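Local coordinates for protein L-lysine 6-monooxygenase (Pseudomonas syringae pv. tomato, PDB 5CQF) that probably hydroxylates the side-chain amine of L-lysine with the help of FAD and NADPH, a step that feeds siderophore biosynthesis, at residues D68-V73 against I285-R290; H59-L64 against S110-S115; R146-R151 against G388-N393. All coordinates share one frame; numbering follows the deposited sequence.

The three contacts join distant pieces of one chain by different chemistry. Contacts 1 and 2 are neighbours, their centres 14 Å apart, and touch where Ile-69 and His-71 pack on Trp-114; contact 3 lies on the other side of the chain's centre from contact 1, their centres 43 Å apart. All three are partly buried, but contact 2 is nearest the middle and contact 3, its centre 29 Å from the centre of the chain, the most peripheral. Contact 1 is a polar junction of a loop with a helix start, contact 2 packs two helices round one leucine with one histidine-glutamate hydrogen bond beside it, and contact 3 relies on a backbone bridge flanked by apolar and polar side chains.

Contact 1 (D68-V73 against I285-R290); sequences DINHHV and IDPDER
Asn-70 reaches across to Asp-286 with a single, fairly straight hydrogen bond (158°), ND2 to OD1, 2.9 Å long. Its CG stands anti to the backbone N (chi1 -175°), which carries the amide over to the aspartate. The acceptor lies in the plane of the amide, whereas the amide nitrogen approaches the carboxylate on its syn side but well out of its plane, the two planes being turned 61° against each other. From the opposite face of that carboxylate the backbone N of Asp-288 also donates to Asp-286 OD1, again at 2.9 Å. Two donors thus grip one oxygen and limit the carboxylate's rotation. The Asn-70 amide nitrogen also packs beside the ring of Pro-287, with ND2 3.6 Å from CG.

Asp-68 stands next to this pair, its OD1 3.2 Å from Asp-286 CB. Its carboxylate is held by donors of its own: the backbone N of Asn-70 comes to OD1 from above the plane, and Gln-248 N and Asn-251 ND2 bind OD2. These donors should offset the nearness of two acidic groups, with Asp-68 OD1 3.7 Å from Asp-286 OD2. Further out, Gln-214 OE1 accepts from Asp-286 N.

Two turns meet a helix cap here: an Asx turn at Asp-68 and an inverse gamma turn centred on Asn-70 face an aspartate N-cap, Asp-286, opening helix 287-302.

Contact 2 (H59-L64 against S110-S115); sequences HRELLL and SRHEWS
Glu-61 and Ser-115, whose CA atoms, 5.8 Å apart, are the nearest across the contact, belong to two helical segments that run largely against each other, at 128° between their directions and 9.5 Å between their axes. Leu-64 points into the interface. Its CD1 rests on Ser-115 OG at 3.3 Å and on Trp-114 CB at 4.0 Å, while its CB lies along the aliphatic part of Arg-111. The serine hydroxyl, though next to a methyl, donates to Arg-111 O of its own helix, an oxygen that also takes Ser-115 N.

Arg-111 is bent at chi3 (-55°), which lays its guanidinium flat beneath the end of the other segment: Leu-64 O sits over the centre of one face, 3.4 Å from CZ. The charge is met elsewhere, NH1 forming a salt bridge with Glu-218, whereas NE is buried here without a partner.

At the other side, Glu-61 stretches out to His-112. ND1 donates to OE2 over 3.3 Å, a straight but long bond (167°) that leaves the ring at its edge and in its plane and meets the carboxylate oxygen nearly along the C-O axis.

Helix 57-64, which follows strand 47-50 of a five-stranded parallel sheet, is thereby packed on the first turn of helix 111-125. That helix has Phe-89 of helix 89-96 against Trp-114, and its N-cap, Ser-110, is hydrogen-bonded to Glu-299 of a third subunit.

Contact 3 (R146-R151 against G388-N393); sequences RLQEVR and GACDVN
Leu-147 and Val-392 meet across the apolar side of this contact, their side chains crossing at about a right angle with CD2 of the leucine 4.1 Å from CG1 of the valine. The other valine branch turns to the backbone instead: with CG1 anti to N (chi1 -180°), CG2 is pressed against Gln-148 O at 3.2 Å, a tight fit. Ala-389 CB adds a looser touch to the same leucine methyl.

The polar side chains gather round Cys-390. Gln-148 starts away from segment 388-393 but is folded at chi2 (-76°), which brings its amide back so that both its nitrogen and its oxygen lie close to one carbon, NE2 coming to 3.1 Å from Cys-390 CB; its OE1 also takes a weak hydrogen bond from Arg-162 NH1. The sulfur lies over one face of the Arg-146 guanidinium, SG being 3.7 Å from NH1, while the edge of the same group runs beside the backbone of Gly-388. Neither approach is a hydrogen bond.

Behind these side chains the backbones are joined by a single bridge between Leu-147 and Ala-389. Cys-390 N gives Leu-147 O a straight bond of 3.0 Å, and Leu-147 N gives Gly-388 O a weak one of 3.4 Å, the pattern of a parallel bridge.

In the fold, strand 147-154 is the middle of a three-stranded antiparallel sheet, between 137-142 and 157-161. Segment 388-393 leads into strand 393-396, at one edge of the parallel sheet that holds strand 16-19, beside strand 163-166, so the bridge ties the small sheet to the approach of the larger.

Contact 1 (D68-V73 against I285-R290)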
loop_
_atom_site.group_PDB
_atom_site.type_symbol
_atom_site.label_atom_id
_atom_site.label_comp_id
_atom_site.label_asym_id
_atom_site.label_seq_id
_atom_site.Cartn_x
_atom_site.Cartn_y
_atom_site.Cartn_z
ATOM N N ASP A 68 -15.038 8.383 9.369
ATOM C CA ASP A 68 -13.926 7.576 8.864
ATOM C C ASP A 68 -14.441 6.185 8.512
ATOM O O ASP A 68 -14.744 5.383 9.396
ATOM C CB ASP A 68 -12.793 7.506 9.908
ATOM C CG ASP A 68 -11.624 6.655 9.469
ATOM O OD1 ASP A 68 -11.572 6.293 8.273
ATOM O OD2 ASP A 68 -10.738 6.342 10.319
ATOM N N ILE A 69 -14.564 5.926 7.217
ATOM C CA ILE A 69 -15.054 4.619 6.703
ATOM C C ILE A 69 -13.887 3.800 6.194
ATOM O O ILE A 69 -14.055 2.858 5.429
ATOM C CB ILE A 69 -16.166 4.730 5.580
ATOM C CG1 ILE A 69 -15.842 5.745 4.471
ATOM C CG2 ILE A 69 -17.495 5.150 6.172
ATOM C CD1 ILE A 69 -14.680 5.393 3.587
ATOM N N ASN A 70 -12.690 4.148 6.633
ATOM C CA ASN A 70 -11.508 3.376 6.279
ATOM C C ASN A 70 -11.385 2.282 7.354
ATOM O O ASN A 70 -10.576 2.359 8.295
ATOM C CB ASN A 70 -10.297 4.297 6.171
ATOM C CG ASN A 70 -9.062 3.589 5.689
ATOM O OD1 ASN A 70 -8.986 2.380 5.706
ATOM N ND2 ASN A 70 -8.070 4.350 5.291
ATOM N N HIS A 71 -12.289 1.308 7.226
ATOM C CA HIS A 71 -12.347 0.142 8.084
ATOM C C HIS A 71 -12.761 -1.088 7.282
ATOM O O HIS A 71 -13.216 -1.020 6.127
ATOM C CB HIS A 71 -13.281 0.360 9.277
ATOM C CG HIS A 71 -14.695 0.663 8.918
ATOM N ND1 HIS A 71 -15.514 -0.243 8.278
ATOM C CD2 HIS A 71 -15.457 1.756 9.154
ATOM C CE1 HIS A 71 -16.716 0.286 8.119
ATOM N NE2 HIS A 71 -16.716 1.495 8.652
ATOM N N HIS A 72 -12.607 -2.228 7.929
ATOM C CA HIS A 72 -12.846 -3.482 7.278
ATOM C C HIS A 72 -14.343 -3.610 6.978
ATOM O O HIS A 72 -15.201 -3.116 7.700
ATOM C CB HIS A 72 -12.327 -4.640 8.141
ATOM C CG HIS A 72 -12.168 -5.877 7.370
ATOM N ND1 HIS A 72 -13.179 -6.795 7.255
ATOM C CD2 HIS A 72 -11.178 -6.292 6.553
ATOM C CE1 HIS A 72 -12.803 -7.748 6.426
ATOM N NE2 HIS A 72 -11.596 -7.461 5.982
ATOM N N VAL A 73 -14.626 -4.312 5.891
ATOM C CA VAL A 73 -15.971 -4.500 5.375
ATOM C C VAL A 73 -16.892 -5.332 6.320
ATOM O O VAL A 73 -18.066 -5.179 6.282
ATOM C CB VAL A 73 -15.835 -5.011 3.912
ATOM C CG1 VAL A 73 -15.559 -6.506 3.853
ATOM C CG2 VAL A 73 -17.012 -4.618 3.067
ATOM N N ILE A 285 -8.281 11.410 11.513
ATOM C CA ILE A 285 -8.759 11.597 10.159
ATOM C C ILE A 285 -8.382 10.376 9.327
ATOM O O ILE A 285 -7.248 9.886 9.432
ATOM C CB ILE A 285 -8.135 12.862 9.559
ATOM C CG1 ILE A 285 -8.605 14.092 10.339
ATOM C CG2 ILE A 285 -8.507 13.015 8.092
ATOM C CD1 ILE A 285 -7.911 15.365 9.899
ATOM N N ASP A 286 -9.352 9.853 8.563
ATOM C CA ASP A 286 -9.111 8.759 7.596
ATOM C C ASP A 286 -7.807 9.066 6.876
ATOM O O ASP A 286 -7.716 10.142 6.287
ATOM C CB ASP A 286 -10.276 8.725 6.587
ATOM C CG ASP A 286 -10.139 7.639 5.515
ATOM O OD1 ASP A 286 -9.056 7.034 5.374
ATOM O OD2 ASP A 286 -11.161 7.396 4.805
ATOM N N PRO A 287 -6.791 8.156 6.944
ATOM C CA PRO A 287 -5.516 8.417 6.258
ATOM C C PRO A 287 -5.665 8.660 4.762
ATOM O O PRO A 287 -4.897 9.395 4.216
ATOM C CB PRO A 287 -4.658 7.163 6.543
ATOM C CG PRO A 287 -5.578 6.153 7.157
ATOM C CD PRO A 287 -6.755 6.904 7.724
ATOM N N ASP A 288 -6.666 8.087 4.097
ATOM C CA ASP A 288 -6.885 8.399 2.656
ATOM C C ASP A 288 -7.421 9.798 2.438
ATOM O O ASP A 288 -7.152 10.392 1.398
ATOM C CB ASP A 288 -7.803 7.387 1.957
ATOM C CG ASP A 288 -7.281 5.974 2.048
ATOM O OD1 ASP A 288 -6.050 5.779 2.229
ATOM O OD2 ASP A 288 -8.116 5.040 1.953
ATOM N N GLU A 289 -8.167 10.329 3.401
ATOM C CA GLU A 289 -8.630 11.720 3.315
ATOM C C GLU A 289 -7.464 12.709 3.442
ATOM O O GLU A 289 -7.345 13.635 2.633
ATOM C CB GLU A 289 -9.694 12.015 4.364
ATOM C CG GLU A 289 -11.045 11.360 4.074
ATOM C CD GLU A 289 -11.718 11.884 2.799
ATOM O OE1 GLU A 289 -11.733 13.130 2.549
ATOM O OE2 GLU A 289 -12.249 11.035 2.049
ATOM N N ARG A 290 -6.603 12.495 4.429
ATOM C CA ARG A 290 -5.379 13.281 4.568
ATOM C C ARG A 290 -4.568 13.226 3.291
ATOM O O ARG A 290 -4.085 14.239 2.813
ATOM C CB ARG A 290 -4.501 12.755 5.713
ATOM C CG ARG A 290 -4.825 13.316 7.086
ATOM C CD ARG A 290 -4.709 14.848 7.154
ATOM N NE ARG A 290 -3.385 15.385 6.756
ATOM C CZ ARG A 290 -3.153 16.277 5.777
ATOM N NH1 ARG A 290 -4.142 16.766 5.020
ATOM N NH2 ARG A 290 -1.907 16.681 5.550
HETATM O O HOH W 1 -13.388 8.011 5.604
#

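Contact 2 (H59-L64 against S110-S115)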
loop_
_atom_site.group_PDB
_atom_site.type_symbol
_atom_site.label_atom_id
_atom_site.label_comp_id
_atom_site.label_asym_id
_atom_site.label_seq_id
_atom_site.Cartn_x
_atom_site.Cartn_y
_atom_site.Cartn_z
ATOM N N HIS A 59 -30.398 12.653 2.412
ATOM C CA HIS A 59 -30.317 12.697 3.868
ATOM C C HIS A 59 -29.381 11.630 4.446
ATOM O O HIS A 59 -28.658 11.902 5.403
ATOM C CB HIS A 59 -31.690 12.560 4.502
ATOM C CG HIS A 59 -31.641 12.480 5.995
ATOM N ND1 HIS A 59 -31.410 13.584 6.791
ATOM C CD2 HIS A 59 -31.749 11.422 6.837
ATOM C CE1 HIS A 59 -31.403 13.211 8.060
ATOM N NE2 HIS A 59 -31.607 11.905 8.115
ATOM N N ARG A 60 -29.403 10.424 3.883
ATOM C CA ARG A 60 -28.530 9.343 4.349
ATOM C C ARG A 60 -27.047 9.695 4.118
ATOM O O ARG A 60 -26.199 9.469 4.994
ATOM C CB ARG A 60 -28.883 8.034 3.642
ATOM C CG ARG A 60 -30.296 7.523 3.901
ATOM C CD ARG A 60 -30.542 6.219 3.157
ATOM N NE ARG A 60 -31.939 6.046 2.754
ATOM C CZ ARG A 60 -32.382 5.921 1.495
ATOM N NH1 ARG A 60 -33.687 5.763 1.271
ATOM N NH2 ARG A 60 -31.552 5.947 0.454
ATOM N N GLU A 61 -26.756 10.265 2.945
ATOM C CA GLU A 61 -25.422 10.785 2.611
ATOM C C GLU A 61 -25.008 11.963 3.505
ATOM O O GLU A 61 -23.836 12.123 3.839
ATOM C CB GLU A 61 -25.351 11.193 1.131
ATOM C CG GLU A 61 -25.450 10.011 0.178
ATOM C CD GLU A 61 -25.025 10.333 -1.247
ATOM O OE1 GLU A 61 -25.474 11.368 -1.788
ATOM O OE2 GLU A 61 -24.241 9.539 -1.827
ATOM N N LEU A 62 -25.968 12.787 3.889
ATOM C CA LEU A 62 -25.708 13.831 4.873
ATOM C C LEU A 62 -25.235 13.216 6.207
ATOM O O LEU A 62 -24.382 13.797 6.876
ATOM C CB LEU A 62 -26.959 14.696 5.089
ATOM C CG LEU A 62 -26.760 16.161 5.496
ATOM C CD1 LEU A 62 -26.316 17.013 4.312
ATOM C CD2 LEU A 62 -28.041 16.724 6.093
ATOM N N LEU A 63 -25.770 12.044 6.567
ATOM C CA LEU A 63 -25.461 11.385 7.855
ATOM C C LEU A 63 -24.059 10.774 7.963
ATOM O O LEU A 63 -23.564 10.544 9.061
ATOM C CB LEU A 63 -26.456 10.259 8.131
ATOM C CG LEU A 63 -27.924 10.644 8.327
ATOM C CD1 LEU A 63 -28.847 9.446 8.072
ATOM C CD2 LEU A 63 -28.133 11.221 9.721
ATOM N N LEU A 64 -23.455 10.441 6.835
ATOM C CA LEU A 64 -22.162 9.784 6.858
ATOM C C LEU A 64 -20.997 10.775 6.852
ATOM O O LEU A 64 -19.875 10.409 7.219
ATOM C CB LEU A 64 -22.041 8.802 5.699
ATOM C CG LEU A 64 -23.079 7.669 5.642
ATOM C CD1 LEU A 64 -22.505 6.519 4.826
ATOM C CD2 LEU A 64 -23.493 7.169 7.019
ATOM N N SER A 110 -16.300 2.963 -0.415
ATOM C CA SER A 110 -16.413 4.396 -0.350
ATOM C C SER A 110 -17.597 4.792 0.500
ATOM O O SER A 110 -18.508 4.006 0.757
ATOM C CB SER A 110 -16.545 5.002 -1.754
ATOM O OG SER A 110 -17.796 4.637 -2.339
ATOM N N ARG A 111 -17.552 6.028 0.965
ATOM C CA ARG A 111 -18.688 6.630 1.603
ATOM C C ARG A 111 -19.966 6.439 0.789
ATOM O O ARG A 111 -21.008 6.105 1.326
ATOM C CB ARG A 111 -18.430 8.116 1.773
ATOM C CG ARG A 111 -19.615 8.872 2.347
ATOM C CD ARG A 111 -19.168 10.148 3.036
ATOM N NE ARG A 111 -18.163 9.855 4.059
ATOM C CZ ARG A 111 -17.517 10.784 4.755
ATOM N NH1 ARG A 111 -17.793 12.066 4.547
ATOM N NH2 ARG A 111 -16.598 10.430 5.646
ATOM N N HIS A 112 -19.879 6.676 -0.503
ATOM C CA HIS A 112 -21.050 6.566 -1.380
ATOM C C HIS A 112 -21.607 5.124 -1.358
ATOM O O HIS A 112 -22.812 4.925 -1.253
ATOM C CB HIS A 112 -20.663 7.069 -2.782
ATOM C CG HIS A 112 -21.666 6.790 -3.853
ATOM N ND1 HIS A 112 -22.951 7.297 -3.835
ATOM C CD2 HIS A 112 -21.547 6.115 -5.024
ATOM C CE1 HIS A 112 -23.591 6.915 -4.926
ATOM N NE2 HIS A 112 -22.761 6.197 -5.665
ATOM N N GLU A 113 -20.714 4.133 -1.379
ATOM C CA GLU A 113 -21.131 2.748 -1.301
ATOM C C GLU A 113 -21.777 2.413 0.051
ATOM O O GLU A 113 -22.853 1.787 0.098
ATOM C CB GLU A 113 -19.994 1.769 -1.659
ATOM C CG GLU A 113 -20.520 0.342 -1.865
ATOM C CD GLU A 113 -19.564 -0.631 -2.546
ATOM O OE1 GLU A 113 -18.317 -0.458 -2.508
ATOM O OE2 GLU A 113 -20.061 -1.621 -3.132
ATOM N N TRP A 114 -21.168 2.840 1.147
ATOM C CA TRP A 114 -21.788 2.621 2.466
ATOM C C TRP A 114 -23.165 3.278 2.594
ATOM O O TRP A 114 -24.065 2.696 3.197
ATOM C CB TRP A 114 -20.890 3.129 3.592
ATOM C CG TRP A 114 -19.723 2.276 3.876
ATOM C CD1 TRP A 114 -18.407 2.553 3.620
ATOM C CD2 TRP A 114 -19.749 0.998 4.469
ATOM N NE1 TRP A 114 -17.613 1.518 4.042
ATOM C CE2 TRP A 114 -18.426 0.555 4.571
ATOM C CE3 TRP A 114 -20.771 0.179 4.935
ATOM C CZ2 TRP A 114 -18.113 -0.660 5.085
ATOM C CZ3 TRP A 114 -20.455 -1.030 5.433
ATOM C CH2 TRP A 114 -19.160 -1.445 5.510
ATOM N N SER A 115 -23.341 4.472 2.023
ATOM C CA SER A 115 -24.678 5.102 1.941
ATOM C C SER A 115 -25.689 4.233 1.228
ATOM O O SER A 115 -26.793 3.990 1.747
ATOM C CB SER A 115 -24.633 6.442 1.186
ATOM O OG SER A 115 -23.891 7.374 1.939
#

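Contact 3 (R146-R151 against G388-N393)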
loop_
_atom_site.group_PDB
_atom_site.type_symbol
_atom_site.label_atom_id
_atom_site.label_comp_id
_atom_site.label_asym_id
_atom_site.label_seq_id
_atom_site.Cartn_x
_atom_site.Cartn_y
_atom_site.Cartn_z
ATOM N N ARG A 146 -46.045 8.155 40.943
ATOM C CA ARG A 146 -44.816 7.607 40.357
ATOM C C ARG A 146 -44.993 7.513 38.829
ATOM O O ARG A 146 -46.109 7.283 38.342
ATOM C CB ARG A 146 -44.484 6.232 40.974
ATOM C CG ARG A 146 -44.157 6.266 42.473
ATOM C CD ARG A 146 -43.597 4.942 43.010
ATOM N NE ARG A 146 -42.165 4.756 42.720
ATOM C CZ ARG A 146 -41.474 3.621 42.890
ATOM N NH1 ARG A 146 -42.061 2.522 43.355
ATOM N NH2 ARG A 146 -40.179 3.585 42.584
ATOM N N LEU A 147 -43.903 7.720 38.086
ATOM C CA LEU A 147 -43.957 7.737 36.612
ATOM C C LEU A 147 -44.138 6.327 36.029
ATOM O O LEU A 147 -43.287 5.459 36.243
ATOM C CB LEU A 147 -42.680 8.377 36.041
ATOM C CG LEU A 147 -42.459 8.379 34.515
ATOM C CD1 LEU A 147 -42.996 9.616 33.810
ATOM C CD2 LEU A 147 -40.971 8.226 34.250
ATOM N N GLN A 148 -45.229 6.120 35.283
ATOM C CA GLN A 148 -45.583 4.802 34.713
ATOM C C GLN A 148 -45.474 4.699 33.175
ATOM O O GLN A 148 -45.328 3.607 32.664
ATOM C CB GLN A 148 -47.022 4.405 35.104
ATOM C CG GLN A 148 -47.347 4.391 36.601
ATOM C CD GLN A 148 -46.786 3.196 37.375
ATOM O OE1 GLN A 148 -46.513 2.128 36.808
ATOM N NE2 GLN A 148 -46.624 3.372 38.696
ATOM N N GLU A 149 -45.609 5.819 32.461
ATOM C CA GLU A 149 -45.550 5.869 30.989
ATOM C C GLU A 149 -44.993 7.219 30.526
ATOM O O GLU A 149 -44.831 8.132 31.339
ATOM C CB GLU A 149 -46.940 5.687 30.386
ATOM C CG GLU A 149 -47.324 4.245 30.073
ATOM C CD GLU A 149 -48.671 4.131 29.362
ATOM O OE1 GLU A 149 -49.595 4.915 29.699
ATOM O OE2 GLU A 149 -48.796 3.259 28.462
ATOM N N VAL A 150 -44.686 7.336 29.230
ATOM C CA VAL A 150 -44.373 8.633 28.625
ATOM C C VAL A 150 -45.161 8.769 27.365
ATOM O O VAL A 150 -45.516 7.781 26.746
ATOM C CB VAL A 150 -42.867 8.838 28.295
ATOM C CG1 VAL A 150 -42.043 8.910 29.568
ATOM C CG2 VAL A 150 -42.321 7.760 27.369
ATOM N N ARG A 151 -45.432 9.998 26.976
ATOM C CA ARG A 151 -46.215 10.238 25.790
ATOM C C ARG A 151 -45.328 11.003 24.878
ATOM O O ARG A 151 -44.996 12.148 25.143
ATOM C CB ARG A 151 -47.475 11.058 26.096
ATOM C CG ARG A 151 -48.554 10.294 26.849
ATOM C CD ARG A 151 -49.605 11.227 27.456
ATOM N NE ARG A 151 -50.819 10.513 27.883
ATOM C CZ ARG A 151 -51.370 10.571 29.104
ATOM N NH1 ARG A 151 -52.474 9.865 29.351
ATOM N NH2 ARG A 151 -50.843 11.322 30.080
ATOM N N GLY A 388 -37.862 6.975 41.380
ATOM C CA GLY A 388 -39.312 7.062 41.559
ATOM C C GLY A 388 -40.113 6.720 40.314
ATOM O O GLY A 388 -41.157 7.334 40.052
ATOM N N ALA A 389 -39.619 5.741 39.553
ATOM C CA ALA A 389 -40.235 5.304 38.297
ATOM C C ALA A 389 -40.621 3.828 38.403
ATOM O O ALA A 389 -39.865 3.018 38.940
ATOM C CB ALA A 389 -39.276 5.525 37.134
ATOM N N CYS A 390 -41.806 3.493 37.898
ATOM C CA CYS A 390 -42.343 2.122 37.945
ATOM C C CYS A 390 -42.335 1.557 36.533
ATOM O O CYS A 390 -43.165 1.948 35.706
ATOM C CB CYS A 390 -43.794 2.099 38.478
ATOM S SG CYS A 390 -44.071 1.912 40.265
ATOM N N ASP A 391 -41.394 0.652 36.262
ATOM C CA ASP A 391 -41.313 -0.072 34.977
ATOM C C ASP A 391 -40.892 0.763 33.750
ATOM O O ASP A 391 -40.947 0.241 32.637
ATOM C CB ASP A 391 -42.653 -0.780 34.643
ATOM C CG ASP A 391 -42.922 -1.989 35.514
ATOM O OD1 ASP A 391 -42.051 -2.881 35.566
ATOM O OD2 ASP A 391 -44.017 -2.061 36.117
ATOM N N VAL A 392 -40.478 2.025 33.924
ATOM C CA VAL A 392 -40.123 2.875 32.765
ATOM C C VAL A 392 -38.612 2.902 32.499
ATOM O O VAL A 392 -37.807 3.262 33.365
ATOM C CB VAL A 392 -40.668 4.318 32.869
ATOM C CG1 VAL A 392 -40.283 5.144 31.646
ATOM C CG2 VAL A 392 -42.174 4.289 33.001
ATOM N N ASN A 393 -38.250 2.523 31.275
ATOM C CA ASN A 393 -36.866 2.441 30.878
ATOM C C ASN A 393 -36.560 3.304 29.692
ATOM O O ASN A 393 -37.357 3.445 28.757
ATOM C CB ASN A 393 -36.507 1.007 30.567
ATOM C CG ASN A 393 -36.873 0.076 31.694
ATOM O OD1 ASN A 393 -36.151 -0.018 32.679
ATOM N ND2 ASN A 393 -38.008 -0.609 31.560
#